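Local coordinates for protein gene product PA4716 (Pseudomonas aeruginosa, PDB 1U0K) that is of unproven function but probably acts as an isomerase, at residues A[46-51]-A[75-80]; A[127-132]-A[156-161]; A[138-143]-A[183-188]; A[174-179]-A[204-209]; A[242-247]-A[258-263]. All coordinates share one frame; numbering follows the deposited sequence.

Contact 1: A[46-51]-A[75-80]; sequences QFESIF and AGHPLL
The imidazole of H77 meets the carboxylate of E48 across the contact and has P78 CD of its own segment over the centre of one face, 3.4 Å above the plane. The carboxylate comes to the ring obliquely. Its OE1 lies 3.2 Å from H77 CE1, and the two flat groups are turned 52° apart. The same oxygen sits 3.3 Å from P78 CG, so one carboxylate atom meets both residues. E48 reaches this place with an extended chain, CD anti about the CB-CG bond (chi2 -179°). A water links the two segments. It accepts from H77 N at 3.1 Å, lies 2.8 Å from H77 ND1, and donates only weakly to E48 OE1. H77 ND1 also has a weak bond with G222 N.

The contact sets the first part of strand 48-54 against H77 and the first turn of helix 78-90. L79 N of the helix bonds back to G76 O of the preceding loop. The PhzF family is grouped with the diaminopimelate epimerases, and E48 is predicted to be its active-site residue here.

Further along the strand the contact turns apolar. I50 CB packs on P78 CB at 3.9 Å, and I50 CD1 meets L79 CD2 at 3.8 Å. The side chains of I50 and L79 cross at about a right angle. I50 and P78 are also covered by strand 21-26, through V25 and L23. At the other end, Q46 NE2 bonds to E43 O of the second subunit.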
# COMPACT_ATOMS: atom_id res chain seq x y z
N GLN A 46 -2.79 1.74 -3.89
CA GLN A 46 -1.98 1.64 -5.09
C GLN A 46 -0.92 2.74 -5.02
O GLN A 46 -1.16 3.78 -4.41
CB GLN A 46 -2.87 1.78 -6.33
CG GLN A 46 -4.01 0.77 -6.34
CD GLN A 46 -3.51 -0.67 -6.34
OE1 GLN A 46 -2.72 -1.05 -7.21
NE2 GLN A 46 -3.95 -1.47 -5.36
N PHE A 47 0.24 2.50 -5.61
CA PHE A 47 1.36 3.44 -5.49
C PHE A 47 0.90 4.83 -5.95
O PHE A 47 1.26 5.83 -5.35
CB PHE A 47 2.58 2.96 -6.28
CG PHE A 47 3.88 3.62 -5.86
CD1 PHE A 47 4.74 3.00 -4.95
CD2 PHE A 47 4.24 4.86 -6.38
CE1 PHE A 47 5.94 3.61 -4.57
CE2 PHE A 47 5.44 5.47 -5.99
CZ PHE A 47 6.28 4.85 -5.09
N GLU A 48 0.11 4.86 -7.02
CA GLU A 48 -0.60 6.08 -7.43
C GLU A 48 -2.05 5.77 -7.75
O GLU A 48 -2.38 4.66 -8.17
CB GLU A 48 0.08 6.70 -8.65
CG GLU A 48 1.44 7.28 -8.34
CD GLU A 48 2.13 7.91 -9.52
OE1 GLU A 48 2.56 7.18 -10.42
OE2 GLU A 48 2.26 9.15 -9.54
N SER A 49 -2.91 6.76 -7.48
CA SER A 49 -4.27 6.82 -8.03
C SER A 49 -4.37 8.06 -8.92
O SER A 49 -3.71 9.06 -8.68
CB SER A 49 -5.34 6.89 -6.94
OG SER A 49 -5.48 5.66 -6.24
N ILE A 50 -5.20 7.97 -9.96
CA ILE A 50 -5.45 9.10 -10.85
C ILE A 50 -6.95 9.38 -10.91
O ILE A 50 -7.77 8.45 -10.94
CB ILE A 50 -4.84 8.86 -12.27
CG1 ILE A 50 -5.17 10.03 -13.21
CG2 ILE A 50 -5.29 7.53 -12.88
CD1 ILE A 50 -4.30 10.09 -14.42
N PHE A 51 -7.28 10.66 -10.91
CA PHE A 51 -8.65 11.16 -10.84
C PHE A 51 -8.90 12.00 -12.08
O PHE A 51 -8.15 12.94 -12.34
CB PHE A 51 -8.84 12.00 -9.56
CG PHE A 51 -8.63 11.21 -8.30
CD1 PHE A 51 -7.34 11.02 -7.81
CD2 PHE A 51 -9.69 10.62 -7.63
CE1 PHE A 51 -7.13 10.25 -6.68
CE2 PHE A 51 -9.47 9.85 -6.50
CZ PHE A 51 -8.19 9.67 -6.03
N ALA A 75 3.66 14.33 -15.70
CA ALA A 75 3.49 13.23 -16.65
C ALA A 75 4.03 11.92 -16.07
O ALA A 75 5.16 11.89 -15.59
CB ALA A 75 4.21 13.57 -17.97
N GLY A 76 3.20 10.87 -16.08
CA GLY A 76 3.58 9.56 -15.54
C GLY A 76 2.70 8.44 -16.09
O GLY A 76 1.73 8.72 -16.81
N HIS A 77 3.00 7.18 -15.73
CA HIS A 77 2.22 6.01 -16.17
C HIS A 77 0.73 5.90 -15.71
O HIS A 77 -0.03 5.13 -16.30
CB HIS A 77 2.94 4.71 -15.80
CG HIS A 77 2.91 4.43 -14.34
ND1 HIS A 77 3.71 5.10 -13.45
CD2 HIS A 77 2.11 3.63 -13.60
CE1 HIS A 77 3.42 4.71 -12.22
NE2 HIS A 77 2.45 3.82 -12.29
N PRO A 78 0.29 6.60 -14.67
CA PRO A 78 -1.16 6.73 -14.45
C PRO A 78 -1.88 7.26 -15.69
O PRO A 78 -3.03 6.92 -15.91
CB PRO A 78 -1.26 7.70 -13.29
CG PRO A 78 -0.03 7.43 -12.52
CD PRO A 78 1.03 7.28 -13.59
N LEU A 79 -1.20 8.07 -16.50
CA LEU A 79 -1.81 8.60 -17.73
C LEU A 79 -2.04 7.49 -18.76
O LEU A 79 -3.07 7.50 -19.43
CB LEU A 79 -0.99 9.75 -18.33
CG LEU A 79 -0.75 11.00 -17.48
CD1 LEU A 79 0.05 12.03 -18.28
CD2 LEU A 79 -2.00 11.66 -16.96
N LEU A 80 -1.13 6.53 -18.86
CA LEU A 80 -1.30 5.37 -19.73
C LEU A 80 -2.53 4.56 -19.34
O LEU A 80 -3.31 4.16 -20.20
CB LEU A 80 -0.08 4.46 -19.68
CG LEU A 80 1.21 5.08 -20.20
CD1 LEU A 80 2.31 4.03 -20.12
CD2 LEU A 80 1.06 5.65 -21.61
O HOH W 1 4.67 7.67 -13.16

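Contact 2: A[127-132]-A[156-161]; sequences AEFGAT and PPRVVS
V160 fills the hollow under the F129 ring. Its CG1 methyl lies over the centre of one ring face, 4.2 Å from the centroid, in a CH-pi contact. The CG2 methyl presses on the ring at CD2, 3.8 Å away. The two side chains run side by side and point the same way. A127 CB also touches V160 CG1, at 3.9 Å. A230 of helix 222-234 also touches A127 and F129.

The end of R158 folds back over the partner segment. Its chain bends at chi3 (82°), which lays one guanidinium face against F129 CB. The guanidinium edge meets G130 O: NH2 donates to it at 2.8 Å, on a lone pair. T132 OG1 is close to R158 NE, but the angle is too poor for a hydrogen bond. On the other side of the ladder A131 CB touches V159 CG2.

The backbones form an antiparallel ladder between strands 117-129 and 158-161. E128 and S161 are its hydrogen-bonded pair, and F129 and V160 the non-hydrogen-bonded one. Past the end of strand 117-129, V159 O accepts from G130 N and V159 N donates to A131 O. R158 NH1 also bonds to Y235 OH, so neutral oxygens, G130 O and Y235 OH, probably fix the guanidinium's orientation.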
# COMPACT_ATOMS: atom_id res chain seq x y z
N ALA A 127 13.02 16.25 -22.70
CA ALA A 127 13.52 16.22 -21.34
C ALA A 127 14.37 17.46 -21.09
O ALA A 127 15.07 17.93 -21.98
CB ALA A 127 14.33 14.97 -21.11
N GLU A 128 14.26 17.99 -19.88
CA GLU A 128 15.08 19.10 -19.43
C GLU A 128 16.20 18.57 -18.55
O GLU A 128 15.95 17.89 -17.55
CB GLU A 128 14.22 20.10 -18.65
CG GLU A 128 14.84 21.48 -18.55
CD GLU A 128 14.05 22.41 -17.64
OE1 GLU A 128 12.80 22.46 -17.74
OE2 GLU A 128 14.69 23.11 -16.81
N PHE A 129 17.44 18.87 -18.95
CA PHE A 129 18.63 18.45 -18.22
C PHE A 129 19.06 19.55 -17.27
O PHE A 129 19.31 20.68 -17.69
CB PHE A 129 19.76 18.11 -19.20
CG PHE A 129 19.54 16.83 -19.94
CD1 PHE A 129 18.63 16.77 -20.98
CD2 PHE A 129 20.20 15.67 -19.57
CE1 PHE A 129 18.40 15.59 -21.66
CE2 PHE A 129 19.98 14.49 -20.24
CZ PHE A 129 19.07 14.45 -21.29
N GLY A 130 19.13 19.22 -15.99
CA GLY A 130 19.34 20.20 -14.94
C GLY A 130 20.71 20.06 -14.30
O GLY A 130 21.72 19.91 -14.98
N ALA A 131 20.72 20.11 -12.97
CA ALA A 131 21.96 20.18 -12.21
C ALA A 131 22.82 18.95 -12.42
O ALA A 131 22.33 17.86 -12.73
CB ALA A 131 21.66 20.35 -10.72
N THR A 132 24.12 19.16 -12.28
CA THR A 132 25.11 18.10 -12.26
C THR A 132 25.76 18.15 -10.88
O THR A 132 26.42 19.13 -10.57
CB THR A 132 26.17 18.38 -13.35
OG1 THR A 132 25.55 18.39 -14.64
CG2 THR A 132 27.17 17.25 -13.44
N PRO A 156 27.83 10.77 -15.92
CA PRO A 156 27.56 11.77 -14.89
C PRO A 156 26.16 11.60 -14.30
O PRO A 156 25.20 11.53 -15.06
CB PRO A 156 27.69 13.10 -15.64
CG PRO A 156 27.40 12.76 -17.08
CD PRO A 156 27.84 11.35 -17.27
N PRO A 157 26.04 11.51 -12.98
CA PRO A 157 24.73 11.70 -12.36
C PRO A 157 24.20 13.05 -12.80
O PRO A 157 24.95 14.03 -12.86
CB PRO A 157 25.04 11.67 -10.86
CG PRO A 157 26.25 10.81 -10.77
CD PRO A 157 27.07 11.19 -11.97
N ARG A 158 22.93 13.10 -13.16
CA ARG A 158 22.30 14.34 -13.54
C ARG A 158 20.83 14.35 -13.22
O ARG A 158 20.19 13.31 -13.21
CB ARG A 158 22.49 14.61 -15.02
CG ARG A 158 23.81 15.28 -15.27
CD ARG A 158 23.87 16.00 -16.52
NE ARG A 158 23.29 17.33 -16.47
CZ ARG A 158 23.17 18.07 -17.56
NH1 ARG A 158 23.57 17.57 -18.72
NH2 ARG A 158 22.66 19.28 -17.51
N VAL A 159 20.31 15.54 -12.97
CA VAL A 159 18.89 15.73 -12.77
C VAL A 159 18.27 15.86 -14.15
O VAL A 159 18.68 16.70 -14.94
CB VAL A 159 18.61 16.98 -11.93
CG1 VAL A 159 17.10 17.18 -11.74
CG2 VAL A 159 19.31 16.86 -10.58
N VAL A 160 17.31 14.99 -14.46
CA VAL A 160 16.63 15.00 -15.75
C VAL A 160 15.13 14.92 -15.49
O VAL A 160 14.69 14.21 -14.57
CB VAL A 160 17.08 13.82 -16.64
CG1 VAL A 160 16.49 13.95 -18.03
CG2 VAL A 160 18.63 13.77 -16.73
N SER A 161 14.34 15.64 -16.29
CA SER A 161 12.92 15.84 -15.99
C SER A 161 12.07 15.97 -17.25
O SER A 161 12.45 16.64 -18.21
CB SER A 161 12.76 17.12 -15.17
OG SER A 161 11.43 17.25 -14.70

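Contact 3: A[138-143]-A[183-188]; sequences CRWFAE and NDLQEA
W140 and F141 of helix 135-144 reach across to A188, near the start of helix 186-192. This is a helix packed against the entry of another helix. D184 caps that entry: its OD2 accepts from Q186 N in a weak bond.

The two aromatic rings stand nearly at right angles to each other. W140 CZ3 lies over the centre of one F141 face, 3.8 Å above the plane. Into the corner between them goes the methyl of A188. Its CB is 3.5 Å from W140 CZ3 and 3.6 Å from F141 CZ. It meets both rings obliquely.

W140 gets there because its CG is anti to the backbone N (chi1 -175°), which sends the indole out along the helix side. Its benzo end then meets the turn before helix 186-192. D184 O lies at the ring edge, near its plane, 3.5 Å from W140 CH2. L185 CD2 is 4.0 Å from W140 CZ3, and the two side chains slant across each other. Behind them V197 of strand 196-201 backs both F141 and L185. L189 and L192 add further cover to F141.

A water bridges the polar side of the contact. It donates to W140 O at 2.9 Å and to N183 OD1 at 2.7 Å, and its oxygen lies over one face of the indole, offset toward the rim.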
# COMPACT_ATOMS: atom_id res chain seq x y z
N CYS A 138 28.15 13.27 -5.50
CA CYS A 138 27.88 11.98 -6.14
C CYS A 138 28.19 10.84 -5.18
O CYS A 138 27.44 9.88 -5.05
CB CYS A 138 28.72 11.83 -7.43
SG CYS A 138 28.30 12.97 -8.77
N ARG A 139 29.32 10.96 -4.49
CA ARG A 139 29.74 9.97 -3.50
C ARG A 139 28.76 9.86 -2.34
O ARG A 139 28.46 8.77 -1.87
CB ARG A 139 31.14 10.35 -3.00
CG ARG A 139 31.67 9.52 -1.84
CD ARG A 139 33.06 9.94 -1.42
NE ARG A 139 33.59 9.14 -0.32
CZ ARG A 139 34.81 9.28 0.20
NH1 ARG A 139 35.66 10.18 -0.28
NH2 ARG A 139 35.19 8.49 1.21
N TRP A 140 28.26 11.00 -1.88
CA TRP A 140 27.30 11.03 -0.78
C TRP A 140 26.02 10.25 -1.13
O TRP A 140 25.53 9.47 -0.33
CB TRP A 140 26.96 12.47 -0.38
CG TRP A 140 26.06 12.56 0.82
CD1 TRP A 140 26.44 12.65 2.13
CD2 TRP A 140 24.63 12.53 0.82
NE1 TRP A 140 25.33 12.69 2.94
CE2 TRP A 140 24.20 12.62 2.16
CE3 TRP A 140 23.66 12.44 -0.19
CZ2 TRP A 140 22.86 12.62 2.52
CZ3 TRP A 140 22.32 12.44 0.17
CH2 TRP A 140 21.93 12.53 1.52
N PHE A 141 25.51 10.45 -2.34
CA PHE A 141 24.28 9.77 -2.75
C PHE A 141 24.46 8.26 -2.85
O PHE A 141 23.56 7.49 -2.50
CB PHE A 141 23.74 10.36 -4.07
CG PHE A 141 22.81 11.52 -3.87
CD1 PHE A 141 23.27 12.82 -3.92
CD2 PHE A 141 21.47 11.29 -3.60
CE1 PHE A 141 22.41 13.89 -3.73
CE2 PHE A 141 20.60 12.35 -3.40
CZ PHE A 141 21.07 13.66 -3.47
N ALA A 142 25.63 7.83 -3.32
CA ALA A 142 25.93 6.40 -3.38
C ALA A 142 25.81 5.78 -1.99
O ALA A 142 25.16 4.77 -1.81
CB ALA A 142 27.32 6.17 -3.95
N GLU A 143 26.41 6.43 -1.00
CA GLU A 143 26.40 5.92 0.37
C GLU A 143 25.04 6.02 1.08
O GLU A 143 24.77 5.26 2.01
CB GLU A 143 27.48 6.62 1.17
CG GLU A 143 28.88 6.22 0.70
CD GLU A 143 29.93 7.27 0.99
OE1 GLU A 143 29.58 8.33 1.54
OE2 GLU A 143 31.11 7.03 0.66
N ASN A 183 19.74 7.03 4.44
CA ASN A 183 19.78 8.43 4.86
C ASN A 183 18.60 9.23 4.33
O ASN A 183 17.98 8.85 3.33
CB ASN A 183 21.09 9.10 4.40
CG ASN A 183 22.32 8.48 5.02
OD1 ASN A 183 23.37 8.40 4.39
ND2 ASN A 183 22.20 8.03 6.27
N ASP A 184 18.29 10.33 5.01
CA ASP A 184 17.30 11.27 4.53
C ASP A 184 17.89 12.02 3.34
O ASP A 184 19.02 12.50 3.41
CB ASP A 184 16.90 12.27 5.63
CG ASP A 184 15.99 13.37 5.11
OD1 ASP A 184 14.81 13.08 4.83
OD2 ASP A 184 16.38 14.55 4.93
N LEU A 185 17.13 12.10 2.25
CA LEU A 185 17.61 12.66 0.99
C LEU A 185 17.05 14.04 0.69
O LEU A 185 17.45 14.66 -0.28
CB LEU A 185 17.21 11.73 -0.17
CG LEU A 185 17.59 10.26 -0.05
CD1 LEU A 185 16.93 9.47 -1.18
CD2 LEU A 185 19.10 10.09 -0.08
N GLN A 186 16.13 14.53 1.53
CA GLN A 186 15.35 15.71 1.17
C GLN A 186 16.18 16.95 0.88
O GLN A 186 16.02 17.55 -0.18
CB GLN A 186 14.33 16.03 2.28
CG GLN A 186 13.28 17.04 1.85
CD GLN A 186 12.64 16.68 0.54
OE1 GLN A 186 11.88 15.71 0.46
NE2 GLN A 186 12.96 17.43 -0.51
N GLU A 187 17.04 17.34 1.80
CA GLU A 187 17.80 18.58 1.64
C GLU A 187 18.92 18.47 0.59
O GLU A 187 19.25 19.45 -0.06
CB GLU A 187 18.35 19.08 2.99
CG GLU A 187 19.49 18.26 3.57
CD GLU A 187 20.06 18.88 4.84
OE1 GLU A 187 19.28 19.45 5.64
OE2 GLU A 187 21.30 18.78 5.04
N ALA A 188 19.48 17.27 0.43
CA ALA A 188 20.46 17.01 -0.62
C ALA A 188 19.82 17.13 -2.00
O ALA A 188 20.39 17.73 -2.91
CB ALA A 188 21.07 15.62 -0.45
O HOH W 2 24.98 9.38 2.47

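Contact 4: A[174-179]-A[204-209]; sequences EALGRA and GREGRT
L176 and R208 carry most of this contact. The branched end of L176 packs against the aliphatic part of R208, the two side chains crossing at a slant. L176 CD1 is 3.7 Å from R208 CG, and L176 CG is 3.8 Å from R208 CD. The other methyl, CD2, turns to E206 and sits 4.0 Å from its CG.

A turn about the CG-CD bond of R208 (chi3 79°) carries the guanidinium round to the end of the short, weakly bonded helix 173-177. There NH1 donates to L176 O at 3.1 Å. The donor lies in the carbonyl plane, on a lone pair. The oxygen is tilted 18° from the guanidinium plane. A water adds to the grip: it accepts from R208 NH1 and donates to G177 O and, at 2.6 Å, to A179 O. One arginine nitrogen thus serves three carbonyls of the helix end and the loop after it, one directly and two through water.

The rest of the guanidinium is held from outside these segments. E217 makes a salt bridge with NH2, and F251 a cation-pi contact. E206 has its own salt bridge with R250. L199 of strand 196-201 lies beside L176 and A179.

Strand 206-208 pairs antiparallel with strand 196-201. At its start R205 takes positive phi and psi, and both R205 and E206 face D201, the arrangement of a G1 beta bulge.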
# COMPACT_ATOMS: atom_id res chain seq x y z
N GLU A 174 25.69 -4.82 -10.38
CA GLU A 174 25.94 -5.48 -9.10
C GLU A 174 25.48 -4.61 -7.94
O GLU A 174 24.84 -5.09 -7.01
CB GLU A 174 27.44 -5.80 -8.97
CG GLU A 174 27.81 -6.70 -7.79
CD GLU A 174 29.23 -6.48 -7.29
OE1 GLU A 174 29.71 -5.32 -7.27
OE2 GLU A 174 29.90 -7.48 -6.92
N ALA A 175 25.82 -3.32 -8.01
CA ALA A 175 25.45 -2.35 -6.98
C ALA A 175 23.93 -2.17 -6.86
O ALA A 175 23.42 -1.95 -5.77
CB ALA A 175 26.11 -1.01 -7.28
N LEU A 176 23.23 -2.28 -7.99
CA LEU A 176 21.79 -2.04 -8.03
C LEU A 176 21.02 -3.05 -7.19
O LEU A 176 20.01 -2.70 -6.56
CB LEU A 176 21.29 -2.08 -9.48
CG LEU A 176 19.83 -1.68 -9.72
CD1 LEU A 176 19.62 -0.21 -9.38
CD2 LEU A 176 19.44 -1.96 -11.16
N GLY A 177 21.49 -4.30 -7.18
CA GLY A 177 20.83 -5.37 -6.45
C GLY A 177 20.96 -5.31 -4.94
O GLY A 177 20.17 -5.94 -4.24
N ARG A 178 21.95 -4.59 -4.43
CA ARG A 178 22.14 -4.48 -2.98
C ARG A 178 21.88 -3.07 -2.44
O ARG A 178 22.27 -2.75 -1.31
CB ARG A 178 23.53 -4.99 -2.57
CG ARG A 178 24.73 -4.21 -3.13
CD ARG A 178 26.07 -4.77 -2.62
NE ARG A 178 27.21 -3.92 -2.98
CZ ARG A 178 27.77 -3.89 -4.19
NH1 ARG A 178 27.31 -4.64 -5.18
NH2 ARG A 178 28.80 -3.08 -4.41
N ALA A 179 21.20 -2.23 -3.22
CA ALA A 179 20.91 -0.86 -2.81
C ALA A 179 19.85 -0.83 -1.71
O ALA A 179 18.85 -1.55 -1.77
CB ALA A 179 20.45 -0.04 -4.01
N GLY A 204 22.46 -2.45 -18.67
CA GLY A 204 21.30 -3.32 -18.58
C GLY A 204 19.97 -2.60 -18.75
O GLY A 204 18.93 -3.26 -18.83
N ARG A 205 20.00 -1.27 -18.81
CA ARG A 205 18.80 -0.43 -18.95
C ARG A 205 17.75 -0.84 -17.94
O ARG A 205 16.59 -1.09 -18.28
CB ARG A 205 18.26 -0.51 -20.37
CG ARG A 205 19.23 0.03 -21.39
CD ARG A 205 18.77 -0.13 -22.80
NE ARG A 205 19.74 0.42 -23.75
CZ ARG A 205 19.66 0.27 -25.07
NH1 ARG A 205 18.64 -0.40 -25.61
NH2 ARG A 205 20.59 0.80 -25.86
N GLU A 206 18.17 -0.94 -16.69
CA GLU A 206 17.32 -1.34 -15.59
C GLU A 206 17.45 -0.31 -14.48
O GLU A 206 18.53 0.23 -14.25
CB GLU A 206 17.72 -2.71 -15.07
CG GLU A 206 16.83 -3.24 -13.95
CD GLU A 206 17.07 -4.70 -13.67
OE1 GLU A 206 18.25 -5.13 -13.70
OE2 GLU A 206 16.09 -5.43 -13.43
N GLY A 207 16.35 -0.06 -13.78
CA GLY A 207 16.35 0.94 -12.74
C GLY A 207 15.64 0.51 -11.47
O GLY A 207 14.94 -0.50 -11.44
N ARG A 208 15.86 1.29 -10.42
CA ARG A 208 15.18 1.10 -9.15
C ARG A 208 14.85 2.45 -8.54
O ARG A 208 15.65 3.37 -8.59
CB ARG A 208 16.06 0.32 -8.18
CG ARG A 208 16.18 -1.16 -8.51
CD ARG A 208 16.86 -1.98 -7.42
NE ARG A 208 15.95 -2.31 -6.33
CZ ARG A 208 16.24 -3.11 -5.31
NH1 ARG A 208 17.44 -3.69 -5.22
NH2 ARG A 208 15.35 -3.35 -4.37
N THR A 209 13.66 2.55 -7.95
CA THR A 209 13.25 3.78 -7.29
C THR A 209 12.19 3.50 -6.23
O THR A 209 11.43 2.53 -6.34
CB THR A 209 12.77 4.80 -8.34
OG1 THR A 209 12.76 6.13 -7.80
CG2 THR A 209 11.32 4.54 -8.78
O HOH W 3 18.53 -4.09 -2.28

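Contact 5: A[242-247]-A[258-263]; sequences EPFVLH and LDVQVA
Strands 244-248 and 256-262 form a beta hairpin, and F244 and V260 meet within it as a hydrogen-bonded antiparallel pair. F244 N donates to V260 O at 3.2 Å, and V260 N to F244 O at 3.0 Å. L246 and L258 make the next such pair. L246 N donates to L258 O at 2.9 Å, and L258 N returns the bond to L246 O. V245 and D259 lie between them as a non-hydrogen-bonded pair.

F244 CG sits between the backbone N and the carbonyl carbon (chi1 64°), and this swings the ring across toward V260. V260 CG2 comes over one ring face, 3.5 Å from the centroid and 15° off the normal, a close CH-pi contact. The same methyl is 3.9 Å from L246 CG, so it touches both F244 and L246.

This face of the hairpin packs on helix 222-234: L232 touches F244, V228 touches L246, and A229 touches V260. Strand 256-262 also pairs with strand 267-282, through D259 with G271 and Q261 with R269.

The face with V245 and D259 is more polar. D259 OD1 lies beside V245 CG1 at 4.0 Å, and OD2 bonds to Y119 OH. Beyond the ladder, near E242, a water donates to E242 O and accepts from V262 N at 3.0 Å.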
# COMPACT_ATOMS: atom_id res chain seq x y z
N GLU A 242 14.84 5.05 -32.39
CA GLU A 242 14.64 3.60 -32.36
C GLU A 242 13.92 3.19 -31.08
O GLU A 242 14.15 3.77 -30.02
CB GLU A 242 15.98 2.88 -32.48
CG GLU A 242 16.88 3.46 -33.57
CD GLU A 242 17.86 2.46 -34.13
OE1 GLU A 242 18.62 1.86 -33.33
OE2 GLU A 242 17.88 2.26 -35.37
N PRO A 243 13.04 2.19 -31.18
CA PRO A 243 12.36 1.67 -30.00
C PRO A 243 13.30 0.84 -29.14
O PRO A 243 13.99 -0.04 -29.66
CB PRO A 243 11.25 0.78 -30.59
CG PRO A 243 11.74 0.39 -31.95
CD PRO A 243 12.62 1.50 -32.41
N PHE A 244 13.34 1.13 -27.85
CA PHE A 244 14.01 0.25 -26.92
C PHE A 244 13.22 0.13 -25.63
O PHE A 244 12.21 0.82 -25.45
CB PHE A 244 15.48 0.66 -26.69
CG PHE A 244 15.68 2.01 -26.03
CD1 PHE A 244 16.05 2.09 -24.70
CD2 PHE A 244 15.58 3.18 -26.77
CE1 PHE A 244 16.29 3.32 -24.10
CE2 PHE A 244 15.80 4.42 -26.17
CZ PHE A 244 16.16 4.48 -24.83
N VAL A 245 13.66 -0.77 -24.76
CA VAL A 245 12.92 -1.04 -23.54
C VAL A 245 13.77 -0.80 -22.30
O VAL A 245 14.98 -1.06 -22.27
CB VAL A 245 12.26 -2.48 -23.54
CG1 VAL A 245 12.05 -3.00 -24.96
CG2 VAL A 245 13.03 -3.47 -22.72
N LEU A 246 13.11 -0.24 -21.28
CA LEU A 246 13.66 -0.16 -19.94
C LEU A 246 13.02 -1.24 -19.08
O LEU A 246 11.89 -1.67 -19.33
CB LEU A 246 13.38 1.21 -19.33
CG LEU A 246 13.87 2.43 -20.10
CD1 LEU A 246 13.58 3.68 -19.29
CD2 LEU A 246 15.37 2.32 -20.43
N HIS A 247 13.76 -1.67 -18.07
CA HIS A 247 13.31 -2.74 -17.20
C HIS A 247 13.19 -2.21 -15.79
O HIS A 247 14.04 -1.44 -15.34
CB HIS A 247 14.28 -3.94 -17.23
CG HIS A 247 14.61 -4.39 -18.62
ND1 HIS A 247 13.75 -5.13 -19.39
CD2 HIS A 247 15.72 -4.18 -19.37
CE1 HIS A 247 14.31 -5.37 -20.57
NE2 HIS A 247 15.50 -4.80 -20.58
N LEU A 258 9.05 -1.25 -20.07
CA LEU A 258 8.58 0.08 -20.39
C LEU A 258 9.17 0.43 -21.75
O LEU A 258 10.39 0.46 -21.91
CB LEU A 258 9.04 1.09 -19.34
CG LEU A 258 8.63 0.85 -17.87
CD1 LEU A 258 9.55 -0.14 -17.16
CD2 LEU A 258 8.60 2.16 -17.11
N ASP A 259 8.31 0.66 -22.74
CA ASP A 259 8.75 1.03 -24.09
C ASP A 259 9.06 2.51 -24.13
O ASP A 259 8.26 3.33 -23.68
CB ASP A 259 7.68 0.68 -25.12
CG ASP A 259 7.38 -0.80 -25.18
OD1 ASP A 259 8.28 -1.60 -24.86
OD2 ASP A 259 6.27 -1.27 -25.51
N VAL A 260 10.21 2.87 -24.68
CA VAL A 260 10.63 4.26 -24.75
C VAL A 260 11.24 4.58 -26.11
O VAL A 260 11.70 3.70 -26.81
CB VAL A 260 11.65 4.60 -23.63
CG1 VAL A 260 10.98 4.51 -22.26
CG2 VAL A 260 12.88 3.69 -23.69
N GLN A 261 11.22 5.86 -26.46
CA GLN A 261 11.86 6.34 -27.69
C GLN A 261 12.07 7.85 -27.62
O GLN A 261 11.24 8.58 -27.10
CB GLN A 261 11.03 5.98 -28.92
CG GLN A 261 9.67 6.65 -28.96
CD GLN A 261 8.78 6.09 -30.04
OE1 GLN A 261 8.93 6.42 -31.21
NE2 GLN A 261 7.83 5.24 -29.64
N VAL A 262 13.21 8.30 -28.14
CA VAL A 262 13.51 9.72 -28.24
C VAL A 262 13.54 10.07 -29.73
O VAL A 262 14.23 9.42 -30.50
CB VAL A 262 14.87 10.05 -27.59
CG1 VAL A 262 15.16 11.55 -27.66
CG2 VAL A 262 14.91 9.56 -26.14
N ALA A 263 12.78 11.09 -30.12
CA ALA A 263 12.70 11.52 -31.51
C ALA A 263 13.86 12.45 -31.85
O ALA A 263 14.70 12.76 -30.99
CB ALA A 263 11.37 12.21 -31.77
O HOH W 4 15.17 6.24 -29.23
O HOH W 5 10.16 -0.52 -27.34

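Contact 1 is fully buried and lies nearest the centre of the chain, and contact 4 is buried too. Contacts 2, 3 and 5 are partly exposed. Contacts 2 and 5 are both antiparallel strand ladders with a valine methyl over a phenylalanine face, and helix 222-234 backs each. Contact 3 joins helices through aromatic rings, and contact 1 sets a strand against a helix start. Contact 4 relies on a buried arginine instead. Contacts 2 and 3 touch through P157 CG and C138 SG. Contacts 4 and 5 share probable backbone hydrogen bonds, R205 and G207 with H247. E48, the predicted active-site residue, belongs to contact 1, with L258 of contact 5 about 10 Å away between side chains.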